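Local coordinates for protein AggB (Escherichia coli, PDB 4PHX), which serves as the minor subunit of aggregative adherence fimbriae type I, a donor-strand-complemented Ig-like protein probably placed at the fimbrial tip in cell adhesion, at residues Ser13-Gly18 and Ile95-Asn100; Thr23-Cys28 and Glu88-Phe93; Gly34-Ile39 and Ser113-Ile118. All blocks are in the same frame, centred on the assembly; numbering follows the deposited sequence.

Interaction 1. Residues Ser13-Gly18 and Ile95-Asn100; sequences SQLRDG and IMSDGN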
ATOM      1  N   SER B  13      14.680 -11.206  11.418  1.00 74.22           N
ATOM      2  CA  SER B  13      13.781 -11.463  12.538  1.00 69.21           C
ATOM      3  C   SER B  13      12.330 -11.188  12.171  1.00 62.65           C
ATOM      4  O   SER B  13      11.409 -11.521  12.918  1.00 61.03           O
ATOM      5  CB  SER B  13      14.196 -10.584  13.715  1.00 65.79           C
ATOM      6  OG  SER B  13      15.600 -10.646  13.891  1.00 75.89           O
ATOM      7  N   GLN B  14      12.140 -10.583  11.010  1.00 58.36           N
ATOM      8  CA  GLN B  14      10.831 -10.147  10.569  1.00 61.70           C
ATOM      9  C   GLN B  14      10.395 -10.985   9.379  1.00 63.18           C
ATOM     10  O   GLN B  14      11.202 -11.691   8.777  1.00 67.58           O
ATOM     11  CB  GLN B  14      10.905  -8.683  10.148  1.00 68.00           C
ATOM     12  CG  GLN B  14      11.484  -8.471   8.746  1.00 74.75           C
ATOM     13  CD  GLN B  14      12.944  -8.923   8.583  1.00 78.38           C
ATOM     14  OE1 GLN B  14      13.543  -9.523   9.485  1.00 74.38           O
ATOM     15  NE2 GLN B  14      13.516  -8.625   7.417  1.00 78.78           N
ATOM     16  N   LEU B  15       9.114 -10.902   9.042  1.00 55.71           N
ATOM     17  CA  LEU B  15       8.557 -11.691   7.962  1.00 57.48           C
ATOM     18  C   LEU B  15       7.425 -10.902   7.364  1.00 57.06           C
ATOM     19  O   LEU B  15       6.537 -10.447   8.092  1.00 54.88           O
ATOM     20  CB  LEU B  15       8.007 -13.026   8.486  1.00 55.28           C
ATOM     21  CG  LEU B  15       8.997 -14.122   8.894  1.00 55.14           C
ATOM     22  CD1 LEU B  15       8.276 -15.344   9.414  1.00 44.88           C
ATOM     23  CD2 LEU B  15       9.851 -14.487   7.719  1.00 56.80           C
ATOM     24  N   ARG B  16       7.438 -10.742   6.046  1.00 49.34           N
ATOM     25  CA  ARG B  16       6.321 -10.076   5.393  1.00 52.24           C
ATOM     26  C   ARG B  16       5.244 -11.079   5.006  1.00 54.69           C
ATOM     27  O   ARG B  16       5.528 -12.280   4.812  1.00 51.43           O
ATOM     28  CB  ARG B  16       6.780  -9.261   4.184  1.00 56.15           C
ATOM     29  CG  ARG B  16       7.481  -7.966   4.541  1.00 60.07           C
ATOM     30  CD  ARG B  16       6.486  -6.850   4.880  1.00 68.31           C
ATOM     31  NE  ARG B  16       6.090  -6.066   3.705  1.00 72.01           N
ATOM     32  CZ  ARG B  16       4.839  -5.921   3.270  1.00 72.75           C
ATOM     33  NH1 ARG B  16       3.825  -6.500   3.912  1.00 67.27           N
ATOM     34  NH2 ARG B  16       4.600  -5.186   2.188  1.00 75.07           N
ATOM     35  N   ASP B  17       4.008 -10.589   4.920  1.00 52.44           N
ATOM     36  CA  ASP B  17       2.884 -11.426   4.530  1.00 51.71           C
ATOM     37  C   ASP B  17       3.213 -12.099   3.207  1.00 52.02           C
ATOM     38  O   ASP B  17       3.719 -11.454   2.293  1.00 52.92           O
ATOM     39  CB  ASP B  17       1.615 -10.591   4.371  1.00 52.77           C
ATOM     40  CG  ASP B  17       0.406 -11.438   3.994  1.00 55.92           C
ATOM     41  OD1 ASP B  17       0.219 -12.522   4.592  1.00 47.75           O
ATOM     42  OD2 ASP B  17      -0.358 -11.029   3.095  1.00 58.92           O
ATOM     43  N   GLY B  18       2.962 -13.400   3.119  1.00 50.46           N
ATOM     44  CA  GLY B  18       3.139 -14.112   1.867  1.00 50.17           C
ATOM     45  C   GLY B  18       4.546 -14.632   1.676  1.00 47.29           C
ATOM     46  O   GLY B  18       4.834 -15.286   0.681  1.00 49.01           O
ATOM     47  N   ILE B  95       4.745 -23.060   2.060  1.00 36.88           N
ATOM     48  CA  ILE B  95       4.331 -22.674   3.397  1.00 37.72           C
ATOM     49  C   ILE B  95       4.743 -21.225   3.592  1.00 39.45           C
ATOM     50  O   ILE B  95       5.918 -20.864   3.465  1.00 37.24           O
ATOM     51  CB  ILE B  95       4.923 -23.591   4.473  1.00 36.59           C
ATOM     52  CG1 ILE B  95       4.307 -24.991   4.335  1.00 33.92           C
ATOM     53  CG2 ILE B  95       4.649 -23.031   5.878  1.00 32.46           C
ATOM     54  CD1 ILE B  95       5.001 -26.078   5.161  1.00 25.72           C
ATOM     55  N   MET B  96       3.759 -20.385   3.874  1.00 41.61           N
ATOM     56  CA  MET B  96       3.993 -18.953   3.863  1.00 45.28           C
ATOM     57  C   MET B  96       3.672 -18.280   5.190  1.00 45.77           C
ATOM     58  O   MET B  96       2.777 -18.710   5.922  1.00 44.92           O
ATOM     59  CB  MET B  96       3.199 -18.282   2.734  1.00 43.37           C
ATOM     60  CG  MET B  96       3.623 -18.675   1.337  1.00 38.93           C
ATOM     61  SD  MET B  96       2.428 -18.180   0.080  1.00 38.61           S
ATOM     62  CE  MET B  96       0.949 -18.993   0.604  1.00 33.28           C
ATOM     63  N   SER B  97       4.414 -17.218   5.483  1.00 44.77           N
ATOM     64  CA  SER B  97       4.075 -16.333   6.587  1.00 50.08           C
ATOM     65  C   SER B  97       2.643 -15.819   6.463  1.00 47.69           C
ATOM     66  O   SER B  97       2.251 -15.284   5.424  1.00 43.02           O
ATOM     67  CB  SER B  97       5.020 -15.143   6.635  1.00 40.68           C
ATOM     68  OG  SER B  97       4.657 -14.318   7.703  1.00 47.53           O
ATOM     69  N   ASP B  98       1.862 -15.998   7.522  1.00 46.13           N
ATOM     70  CA  ASP B  98       0.475 -15.558   7.510  1.00 47.96           C
ATOM     71  C   ASP B  98       0.373 -14.157   8.101  1.00 46.83           C
ATOM     72  O   ASP B  98       0.082 -13.997   9.274  1.00 48.99           O
ATOM     73  CB  ASP B  98      -0.412 -16.538   8.284  1.00 44.04           C
ATOM     74  CG  ASP B  98      -1.881 -16.147   8.248  1.00 48.18           C
ATOM     75  OD1 ASP B  98      -2.244 -15.216   7.491  1.00 51.59           O
ATOM     76  OD2 ASP B  98      -2.676 -16.780   8.968  1.00 49.99           O
ATOM     77  N   GLY B  99       0.620 -13.156   7.271  1.00 48.92           N
ATOM     78  CA  GLY B  99       0.709 -11.783   7.721  1.00 51.04           C
ATOM     79  C   GLY B  99       2.130 -11.363   8.058  1.00 52.25           C
ATOM     80  O   GLY B  99       3.065 -12.184   8.042  1.00 46.12           O
ATOM     81  N   ASN B 100       2.289 -10.071   8.351  1.00 52.48           N
ATOM     82  CA  ASN B 100       3.562  -9.528   8.806  1.00 51.39           C
ATOM     83  C   ASN B 100       3.733  -9.877  10.267  1.00 50.25           C
ATOM     84  O   ASN B 100       2.779  -9.784  11.043  1.00 54.18           O
ATOM     85  CB  ASN B 100       3.595  -8.006   8.649  1.00 59.42           C
ATOM     86  CG  ASN B 100       3.457  -7.560   7.212  1.00 62.66           C
ATOM     87  OD1 ASN B 100       4.074  -8.128   6.313  1.00 60.22           O
ATOM     88  ND2 ASN B 100       2.636  -6.538   6.986  1.00 65.22           N
TER

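Interaction 2. Residues Thr23-Cys28 and Glu88-Phe93; sequences TGRIAC and EKQAIF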
ATOM      1  N   THR B  23       8.954 -24.681   0.826  1.00 38.18           N
ATOM      2  CA  THR B  23       8.348 -24.985  -0.453  1.00 32.85           C
ATOM      3  C   THR B  23       8.301 -26.495  -0.594  1.00 34.34           C
ATOM      4  O   THR B  23       9.227 -27.191  -0.178  1.00 34.96           O
ATOM      5  CB  THR B  23       9.179 -24.389  -1.595  1.00 37.61           C
ATOM      6  OG1 THR B  23       9.008 -22.973  -1.607  1.00 42.72           O
ATOM      7  CG2 THR B  23       8.750 -24.952  -2.960  1.00 36.32           C
ATOM      8  N   GLY B  24       7.220 -27.010  -1.164  1.00 32.42           N
ATOM      9  CA  GLY B  24       7.049 -28.435  -1.227  1.00 26.97           C
ATOM     10  C   GLY B  24       6.562 -28.935  -2.566  1.00 36.61           C
ATOM     11  O   GLY B  24       6.017 -28.167  -3.374  1.00 32.06           O
ATOM     12  N   ARG B  25       6.766 -30.239  -2.794  1.00 33.76           N
ATOM     13  CA  ARG B  25       6.193 -30.922  -3.941  1.00 34.81           C
ATOM     14  C   ARG B  25       5.306 -32.056  -3.449  1.00 35.26           C
ATOM     15  O   ARG B  25       5.634 -32.694  -2.457  1.00 36.44           O
ATOM     16  CB  ARG B  25       7.296 -31.473  -4.849  1.00 32.60           C
ATOM     17  CG  ARG B  25       6.756 -32.311  -5.999  1.00 39.98           C
ATOM     18  CD  ARG B  25       7.867 -32.945  -6.817  1.00 42.27           C
ATOM     19  NE  ARG B  25       8.765 -33.688  -5.945  1.00 39.99           N
ATOM     20  CZ  ARG B  25      10.053 -33.862  -6.185  1.00 45.33           C
ATOM     21  NH1 ARG B  25      10.604 -33.345  -7.288  1.00 41.08           N
ATOM     22  NH2 ARG B  25      10.784 -34.537  -5.310  1.00 41.28           N
ATOM     23  N   ILE B  26       4.183 -32.299  -4.129  1.00 31.69           N
ATOM     24  CA  ILE B  26       3.395 -33.510  -3.911  1.00 33.72           C
ATOM     25  C   ILE B  26       3.277 -34.277  -5.243  1.00 39.87           C
ATOM     26  O   ILE B  26       2.672 -33.801  -6.204  1.00 37.37           O
ATOM     27  CB  ILE B  26       2.004 -33.204  -3.267  1.00 34.50           C
ATOM     28  CG1 ILE B  26       1.081 -34.415  -3.350  1.00 33.33           C
ATOM     29  CG2 ILE B  26       1.349 -31.974  -3.898  1.00 31.78           C
ATOM     30  CD1 ILE B  26       0.187 -34.573  -2.131  1.00 35.10           C
ATOM     31  N   ALA B  27       3.914 -35.440  -5.302  1.00 39.28           N
ATOM     32  CA  ALA B  27       3.922 -36.263  -6.503  1.00 36.14           C
ATOM     33  C   ALA B  27       2.807 -37.289  -6.428  1.00 41.70           C
ATOM     34  O   ALA B  27       2.530 -37.838  -5.366  1.00 37.00           O
ATOM     35  CB  ALA B  27       5.250 -36.956  -6.661  1.00 32.72           C
ATOM     36  N   CYS B  28       2.153 -37.530  -7.554  1.00 34.78           N
ATOM     37  CA  CYS B  28       1.140 -38.557  -7.627  1.00 43.64           C
ATOM     38  C   CYS B  28       1.398 -39.475  -8.816  1.00 46.18           C
ATOM     39  O   CYS B  28       1.054 -39.129  -9.936  1.00 45.79           O
ATOM     40  CB  CYS B  28      -0.227 -37.906  -7.755  1.00 45.34           C
ATOM     41  SG  CYS B  28      -0.670 -36.972  -6.282  1.00 53.57           S
ATOM     42  N   GLU B  88      -2.355 -33.824 -13.664  1.00 44.65           N
ATOM     43  CA  GLU B  88      -0.917 -33.784 -13.864  1.00 43.91           C
ATOM     44  C   GLU B  88      -0.188 -34.462 -12.723  1.00 43.51           C
ATOM     45  O   GLU B  88      -0.683 -34.567 -11.613  1.00 46.68           O
ATOM     46  CB  GLU B  88      -0.384 -32.355 -14.088  1.00 48.38           C
ATOM     47  CG  GLU B  88      -0.319 -31.497 -12.855  1.00 41.14           C
ATOM     48  CD  GLU B  88      -1.564 -30.661 -12.706  1.00 53.52           C
ATOM     49  OE1 GLU B  88      -2.321 -30.551 -13.704  1.00 57.38           O
ATOM     50  OE2 GLU B  88      -1.792 -30.116 -11.600  1.00 50.62           O
ATOM     51  N   LYS B  89       1.012 -34.904 -13.013  1.00 37.16           N
ATOM     52  CA  LYS B  89       1.709 -35.818 -12.151  1.00 42.70           C
ATOM     53  C   LYS B  89       2.157 -35.220 -10.816  1.00 47.09           C
ATOM     54  O   LYS B  89       2.250 -35.928  -9.827  1.00 45.71           O
ATOM     55  CB  LYS B  89       2.879 -36.418 -12.918  1.00 48.01           C
ATOM     56  CG  LYS B  89       3.908 -35.410 -13.488  1.00 57.12           C
ATOM     57  CD  LYS B  89       3.425 -34.457 -14.629  1.00 55.86           C
ATOM     58  CE  LYS B  89       2.886 -35.169 -15.851  1.00 47.10           C
ATOM     59  NZ  LYS B  89       2.157 -34.175 -16.651  1.00 45.85           N
ATOM     60  N   GLN B  90       2.448 -33.929 -10.771  1.00 46.28           N
ATOM     61  CA  GLN B  90       2.882 -33.356  -9.508  1.00 42.65           C
ATOM     62  C   GLN B  90       2.473 -31.911  -9.353  1.00 40.81           C
ATOM     63  O   GLN B  90       1.977 -31.312 -10.293  1.00 41.94           O
ATOM     64  CB  GLN B  90       4.377 -33.553  -9.281  1.00 40.97           C
ATOM     65  CG  GLN B  90       5.244 -32.633 -10.063  1.00 44.87           C
ATOM     66  CD  GLN B  90       5.189 -32.903 -11.534  1.00 54.95           C
ATOM     67  OE1 GLN B  90       4.326 -32.370 -12.248  1.00 57.04           O
ATOM     68  NE2 GLN B  90       6.115 -33.737 -12.014  1.00 57.84           N
ATOM     69  N   ALA B  91       2.649 -31.363  -8.150  1.00 41.26           N
ATOM     70  CA  ALA B  91       2.169 -30.016  -7.856  1.00 33.84           C
ATOM     71  C   ALA B  91       3.026 -29.332  -6.814  1.00 35.62           C
ATOM     72  O   ALA B  91       3.493 -29.947  -5.860  1.00 32.38           O
ATOM     73  CB  ALA B  91       0.741 -30.052  -7.422  1.00 32.16           C
ATOM     74  N   ILE B  92       3.257 -28.043  -7.019  1.00 36.17           N
ATOM     75  CA  ILE B  92       4.103 -27.281  -6.125  1.00 33.10           C
ATOM     76  C   ILE B  92       3.260 -26.381  -5.214  1.00 36.29           C
ATOM     77  O   ILE B  92       2.262 -25.797  -5.648  1.00 32.39           O
ATOM     78  CB  ILE B  92       5.126 -26.482  -6.922  1.00 38.36           C
ATOM     79  CG1 ILE B  92       6.035 -27.453  -7.682  1.00 38.47           C
ATOM     80  CG2 ILE B  92       5.944 -25.549  -6.030  1.00 32.36           C
ATOM     81  CD1 ILE B  92       6.944 -28.268  -6.793  1.00 34.79           C
ATOM     82  N   PHE B  93       3.650 -26.318  -3.940  1.00 33.76           N
ATOM     83  CA  PHE B  93       2.983 -25.466  -2.940  1.00 36.63           C
ATOM     84  C   PHE B  93       3.996 -24.821  -2.002  1.00 30.92           C
ATOM     85  O   PHE B  93       5.145 -25.244  -1.917  1.00 36.15           O
ATOM     86  CB  PHE B  93       1.994 -26.281  -2.101  1.00 32.74           C
ATOM     87  CG  PHE B  93       2.639 -27.401  -1.333  1.00 34.33           C
ATOM     88  CD1 PHE B  93       3.101 -27.199  -0.047  1.00 31.15           C
ATOM     89  CD2 PHE B  93       2.788 -28.663  -1.913  1.00 31.92           C
ATOM     90  CE1 PHE B  93       3.705 -28.217   0.666  1.00 35.18           C
ATOM     91  CE2 PHE B  93       3.393 -29.687  -1.214  1.00 33.52           C
ATOM     92  CZ  PHE B  93       3.862 -29.463   0.094  1.00 32.99           C
TER

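Interaction 3. Residues Gly34-Ile39 and Ser113-Ile118; sequences GFHIWI and SGECLI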
ATOM      1  N   GLY B  34      -6.832 -34.833  -8.657  1.00 49.64           N
ATOM      2  CA  GLY B  34      -6.593 -33.692  -7.794  1.00 51.51           C
ATOM      3  C   GLY B  34      -5.574 -33.884  -6.693  1.00 46.26           C
ATOM      4  O   GLY B  34      -5.035 -34.980  -6.532  1.00 49.89           O
ATOM      5  N   PHE B  35      -5.289 -32.802  -5.967  1.00 41.74           N
ATOM      6  CA  PHE B  35      -4.330 -32.800  -4.861  1.00 40.28           C
ATOM      7  C   PHE B  35      -4.922 -32.064  -3.660  1.00 42.12           C
ATOM      8  O   PHE B  35      -5.696 -31.124  -3.801  1.00 40.44           O
ATOM      9  CB  PHE B  35      -3.023 -32.090  -5.200  1.00 36.20           C
ATOM     10  CG  PHE B  35      -2.312 -32.588  -6.429  1.00 40.37           C
ATOM     11  CD1 PHE B  35      -2.583 -32.041  -7.675  1.00 46.83           C
ATOM     12  CD2 PHE B  35      -1.298 -33.526  -6.328  1.00 41.44           C
ATOM     13  CE1 PHE B  35      -1.885 -32.473  -8.809  1.00 47.54           C
ATOM     14  CE2 PHE B  35      -0.598 -33.948  -7.450  1.00 37.10           C
ATOM     15  CZ  PHE B  35      -0.892 -33.426  -8.682  1.00 43.56           C
ATOM     16  N   HIS B  36      -4.445 -32.438  -2.486  1.00 43.96           N
ATOM     17  CA  HIS B  36      -5.113 -32.196  -1.227  1.00 39.78           C
ATOM     18  C   HIS B  36      -3.981 -32.196  -0.227  1.00 35.99           C
ATOM     19  O   HIS B  36      -3.330 -33.231  -0.055  1.00 36.92           O
ATOM     20  CB  HIS B  36      -5.950 -33.445  -1.043  1.00 51.21           C
ATOM     21  CG  HIS B  36      -6.727 -33.513   0.223  1.00 45.34           C
ATOM     22  ND1 HIS B  36      -7.077 -34.716   0.793  1.00 42.89           N
ATOM     23  CD2 HIS B  36      -7.275 -32.549   0.998  1.00 49.55           C
ATOM     24  CE1 HIS B  36      -7.798 -34.491   1.876  1.00 44.94           C
ATOM     25  NE2 HIS B  36      -7.927 -33.186   2.026  1.00 48.67           N
ATOM     26  N   ILE B  37      -3.703 -31.059   0.399  1.00 34.69           N
ATOM     27  CA  ILE B  37      -2.648 -30.996   1.419  1.00 35.99           C
ATOM     28  C   ILE B  37      -3.087 -30.232   2.646  1.00 37.86           C
ATOM     29  O   ILE B  37      -4.010 -29.432   2.574  1.00 42.12           O
ATOM     30  CB  ILE B  37      -1.351 -30.304   0.906  1.00 32.17           C
ATOM     31  CG1 ILE B  37      -1.623 -28.855   0.536  1.00 33.68           C
ATOM     32  CG2 ILE B  37      -0.765 -31.036  -0.264  1.00 32.75           C
ATOM     33  CD1 ILE B  37      -0.555 -28.234  -0.380  1.00 30.59           C
ATOM     34  N   TRP B  38      -2.406 -30.452   3.768  1.00 32.27           N
ATOM     35  CA  TRP B  38      -2.633 -29.644   4.955  1.00 32.67           C
ATOM     36  C   TRP B  38      -1.422 -29.706   5.859  1.00 36.08           C
ATOM     37  O   TRP B  38      -0.519 -30.519   5.632  1.00 36.05           O
ATOM     38  CB  TRP B  38      -3.895 -30.085   5.707  1.00 30.70           C
ATOM     39  CG  TRP B  38      -3.890 -31.509   6.144  1.00 37.22           C
ATOM     40  CD1 TRP B  38      -3.555 -31.990   7.382  1.00 33.72           C
ATOM     41  CD2 TRP B  38      -4.242 -32.658   5.353  1.00 34.58           C
ATOM     42  NE1 TRP B  38      -3.676 -33.360   7.404  1.00 35.10           N
ATOM     43  CE2 TRP B  38      -4.094 -33.793   6.172  1.00 34.81           C
ATOM     44  CE3 TRP B  38      -4.657 -32.832   4.030  1.00 35.55           C
ATOM     45  CZ2 TRP B  38      -4.359 -35.079   5.720  1.00 42.44           C
ATOM     46  CZ3 TRP B  38      -4.920 -34.111   3.577  1.00 40.03           C
ATOM     47  CH2 TRP B  38      -4.768 -35.222   4.416  1.00 44.06           C
ATOM     48  N   ILE B  39      -1.380 -28.842   6.871  1.00 27.66           N
ATOM     49  CA  ILE B  39      -0.326 -28.951   7.864  1.00 30.78           C
ATOM     50  C   ILE B  39      -0.894 -29.586   9.116  1.00 35.69           C
ATOM     51  O   ILE B  39      -2.013 -29.251   9.519  1.00 36.73           O
ATOM     52  CB  ILE B  39       0.231 -27.590   8.253  1.00 36.86           C
ATOM     53  CG1 ILE B  39       0.845 -26.893   7.028  1.00 34.16           C
ATOM     54  CG2 ILE B  39       1.229 -27.731   9.435  1.00 35.25           C
ATOM     55  CD1 ILE B  39       1.512 -25.589   7.359  1.00 35.35           C
ATOM     56  N   SER B 113       0.904 -33.079   5.513  1.00 31.07           N
ATOM     57  CA  SER B 113       0.266 -34.244   4.919  1.00 34.45           C
ATOM     58  C   SER B 113      -0.421 -33.868   3.609  1.00 35.06           C
ATOM     59  O   SER B 113      -0.770 -32.700   3.382  1.00 31.63           O
ATOM     60  CB  SER B 113      -0.742 -34.884   5.882  1.00 34.28           C
ATOM     61  OG  SER B 113      -0.095 -35.494   6.974  1.00 33.13           O
ATOM     62  N   GLY B 114      -0.596 -34.866   2.748  1.00 35.12           N
ATOM     63  CA  GLY B 114      -1.209 -34.660   1.449  1.00 36.77           C
ATOM     64  C   GLY B 114      -1.738 -35.932   0.811  1.00 43.02           C
ATOM     65  O   GLY B 114      -1.327 -37.044   1.177  1.00 41.38           O
ATOM     66  N   GLU B 115      -2.644 -35.777  -0.151  1.00 41.78           N
ATOM     67  CA  GLU B 115      -3.290 -36.922  -0.790  1.00 41.75           C
ATOM     68  C   GLU B 115      -3.560 -36.689  -2.277  1.00 45.24           C
ATOM     69  O   GLU B 115      -3.915 -35.580  -2.694  1.00 44.81           O
ATOM     70  CB  GLU B 115      -4.615 -37.240  -0.092  1.00 40.20           C
ATOM     71  CG  GLU B 115      -4.515 -38.140   1.128  1.00 43.76           C
ATOM     72  CD  GLU B 115      -5.806 -38.162   1.965  1.00 47.94           C
ATOM     73  OE1 GLU B 115      -6.768 -37.433   1.619  1.00 42.48           O
ATOM     74  OE2 GLU B 115      -5.853 -38.917   2.971  1.00 47.48           O
ATOM     75  N   CYS B 116      -3.419 -37.743  -3.067  1.00 41.51           N
ATOM     76  CA  CYS B 116      -3.757 -37.681  -4.492  1.00 48.31           C
ATOM     77  C   CYS B 116      -5.233 -37.987  -4.669  1.00 47.20           C
ATOM     78  O   CYS B 116      -5.626 -39.152  -4.614  1.00 48.75           O
ATOM     79  CB  CYS B 116      -2.937 -38.707  -5.267  1.00 42.42           C
ATOM     80  SG  CYS B 116      -1.155 -38.509  -5.035  1.00 49.91           S
ATOM     81  N   LEU B 117      -6.051 -36.949  -4.868  1.00 46.15           N
ATOM     82  CA  LEU B 117      -7.507 -37.118  -4.969  1.00 48.02           C
ATOM     83  C   LEU B 117      -7.924 -37.960  -6.195  1.00 54.29           C
ATOM     84  O   LEU B 117      -7.219 -38.021  -7.203  1.00 53.07           O
ATOM     85  CB  LEU B 117      -8.231 -35.766  -4.933  1.00 47.61           C
ATOM     86  CG  LEU B 117      -7.954 -34.870  -3.720  1.00 47.09           C
ATOM     87  CD1 LEU B 117      -8.390 -33.427  -3.932  1.00 45.72           C
ATOM     88  CD2 LEU B 117      -8.633 -35.413  -2.479  1.00 48.13           C
ATOM     89  N   ILE B 118      -9.061 -38.641  -6.082  1.00 60.14           N
ATOM     90  CA  ILE B 118      -9.592 -39.455  -7.171  1.00 55.53           C
ATOM     91  C   ILE B 118     -11.055 -39.104  -7.387  1.00 56.99           C
ATOM     92  O   ILE B 118     -11.713 -38.607  -6.471  1.00 58.98           O
ATOM     93  CB  ILE B 118      -9.427 -40.953  -6.876  1.00 54.12           C
ATOM     94  CG1 ILE B 118     -10.005 -41.302  -5.508  1.00 55.36           C
ATOM     95  CG2 ILE B 118      -7.972 -41.329  -6.867  1.00 51.23           C
ATOM     96  CD1 ILE B 118      -9.960 -42.802  -5.185  1.00 60.87           C
TER

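Interaction 1. Residues Ser13-Gly18 and Ile95-Asn100
Arg16 runs alongside Asn100, its chain curling past the amide oxygen. Arg16 CB lies 3.6 Å from Asn100 OD1, Arg16 CG keeps about the same separation, and Arg16 CD draws in to 3.1 Å from that oxygen. Arg16 NE and CZ stay 3.9 and 3.8 Å from Asn100 OD1. Bends at chi2 (-81°) and chi3 (-90°) turn the guanidinium back so that Arg16 NH1 donates to Asn100 OD1 at 2.9 Å. This bond is nearly straight, lies in the guanidinium plane and uses a lone pair of the carbonyl. Arg16 NH2 lies close to NH2 of Arg16 of a third subunit. A second donor, the backbone N of Asp17, reaches Asn100 OD1 at 2.8 Å from above the carbonyl plane, so two bonds grip the oxygen and limit rotation of the amide. The contact lies at one end of the Ig-like β-sandwich, where the chain leaves strand 90-97 and passes the connection between strands 14-15 and 20-27. Asp17 binds the turn a second time: its OD1 accepts from Gly99 N at 2.8 Å, on the anti side of the carboxylate and somewhat out of its plane. Gly18 N adds a bond to Ser97 O. Within the turn, Ser97 OG donates to Gly99 O at 2.7 Å, almost in line with the C=O bond, and touches Leu15 CB. Arg16 and Asn100 also pack against Arg29 of a second subunit.

Interaction 2. Residues Thr23-Cys28 and Glu88-Phe93
The Phe93 ring lies with one face over the backbone of Gly24: Gly24 CA sits 3.9 Å from the ring centroid in a CH-π contact, displaced toward the rim, while Ile26 N approaches near the ring plane at an edge. A chi1 of 61° places CG between the backbone N and the carbonyl carbon and swings the ring across the neighbouring strand, onto a residue with no side chain in its way. Ile26 CG2 also meets Phe93 CE2 at 4.1 Å, and Ala91 CB at a similar separation. Beneath these groups, strands 20-27 and 90-97 run antiparallel. Gly24 with Phe93 and Ile26 with Ala91 form hydrogen-bonded pairs, both bonds being made in each; Gly24 N to Phe93 O is 2.8 Å. Where strand gives way to loop, Cys28 N donates to Lys89 O at 2.8 Å. The face carrying Phe93, Ile26 and Ala91 turns into the sandwich core, against Trp71 and Ile37. On the reverse face, Arg25 CB touches Ile92 CD1 at 3.8 Å, and Arg25 CD touches Gln90 CG at 4.2 Å. Arg25 NH2 bonds to Thr4 OG1 and NH1 to Thr23 OG1 of a fourth subunit. The chemistry is thus divided between the faces: apolar and aromatic groups fill the core side, while the other mixes Arg25 and Gln90 with the apolar Ile92 and Ala27, Ile92 packing on its counterpart in the fourth subunit.

Interaction 3. Residues Gly34-Ile39 and Ser113-Ile118
His36 and Glu115 are brought alongside each other by different first torsions: chi1 of 178° sets the imidazole opposite the backbone N, whereas chi1 of -86° in Glu115 leaves CG beside its own N, with the rest of the chain extended. The two side chains point the same way from adjacent antiparallel strands, 34-39 and 107-117, in one sheet of the Ig-like β-sandwich. His36 ND1 donates to Glu115 OE1 at 2.9 Å, a weak, bent bond, although the oxygen lies in the imidazole plane. Glu115 OE2 forms a salt bridge with Arg129, so each carboxylate oxygen has its own partner, and the arginine would probably favour the charged form of Glu115. Trp38 stands on the same face of the sheet, and its CZ3 lies over the centre of the His36 ring. The indole in turn rests one face on Ser113 CB, 3.5 Å from Trp38 CE2. At its rim, CH2 approaches Glu115 CD with the carboxylate plane turned 84° from the ring. Backbone bonds hold this register. Trp38 and Ser113 exchange a bond in each direction, Trp38 N reaching Ser113 O at 2.8 Å, and Glu115 N donates to His36 O. The opposite face carries Phe35, Ile37 and Cys116, and meets strand 90-97 of the other sheet where Phe35 packs on Ala91. Close pairing continues at Ile37, whose CA comes within 3.9 Å of Gly114 CA. Farther along, Leu117 crosses His36 at about a right angle, its CD2 resting 3.6 Å from His36 CB, while its CD1 reaches Phe35 O at 3.5 Å.

In the fold
From the N terminus, the chain first passes 13-18, which interaction 1 ties to residues 95-100, closing a long loop. Strand 20-27 follows, and its pairing with residues 88-93 in interaction 2 closes a shorter loop lying wholly within the first; both contacts use strand 90-97. The chain then enters strand 34-39, whose partner, 113-118, comes after both earlier closures, so interaction 3 crosses each of them in sequence. Interactions 2 and 3 belong to different sheets, which the Cys28-Cys116 disulfide joins. Interaction 1 lies across the chain's centre from interaction 3, yet Ile95 still touches Ile39 between the sheets.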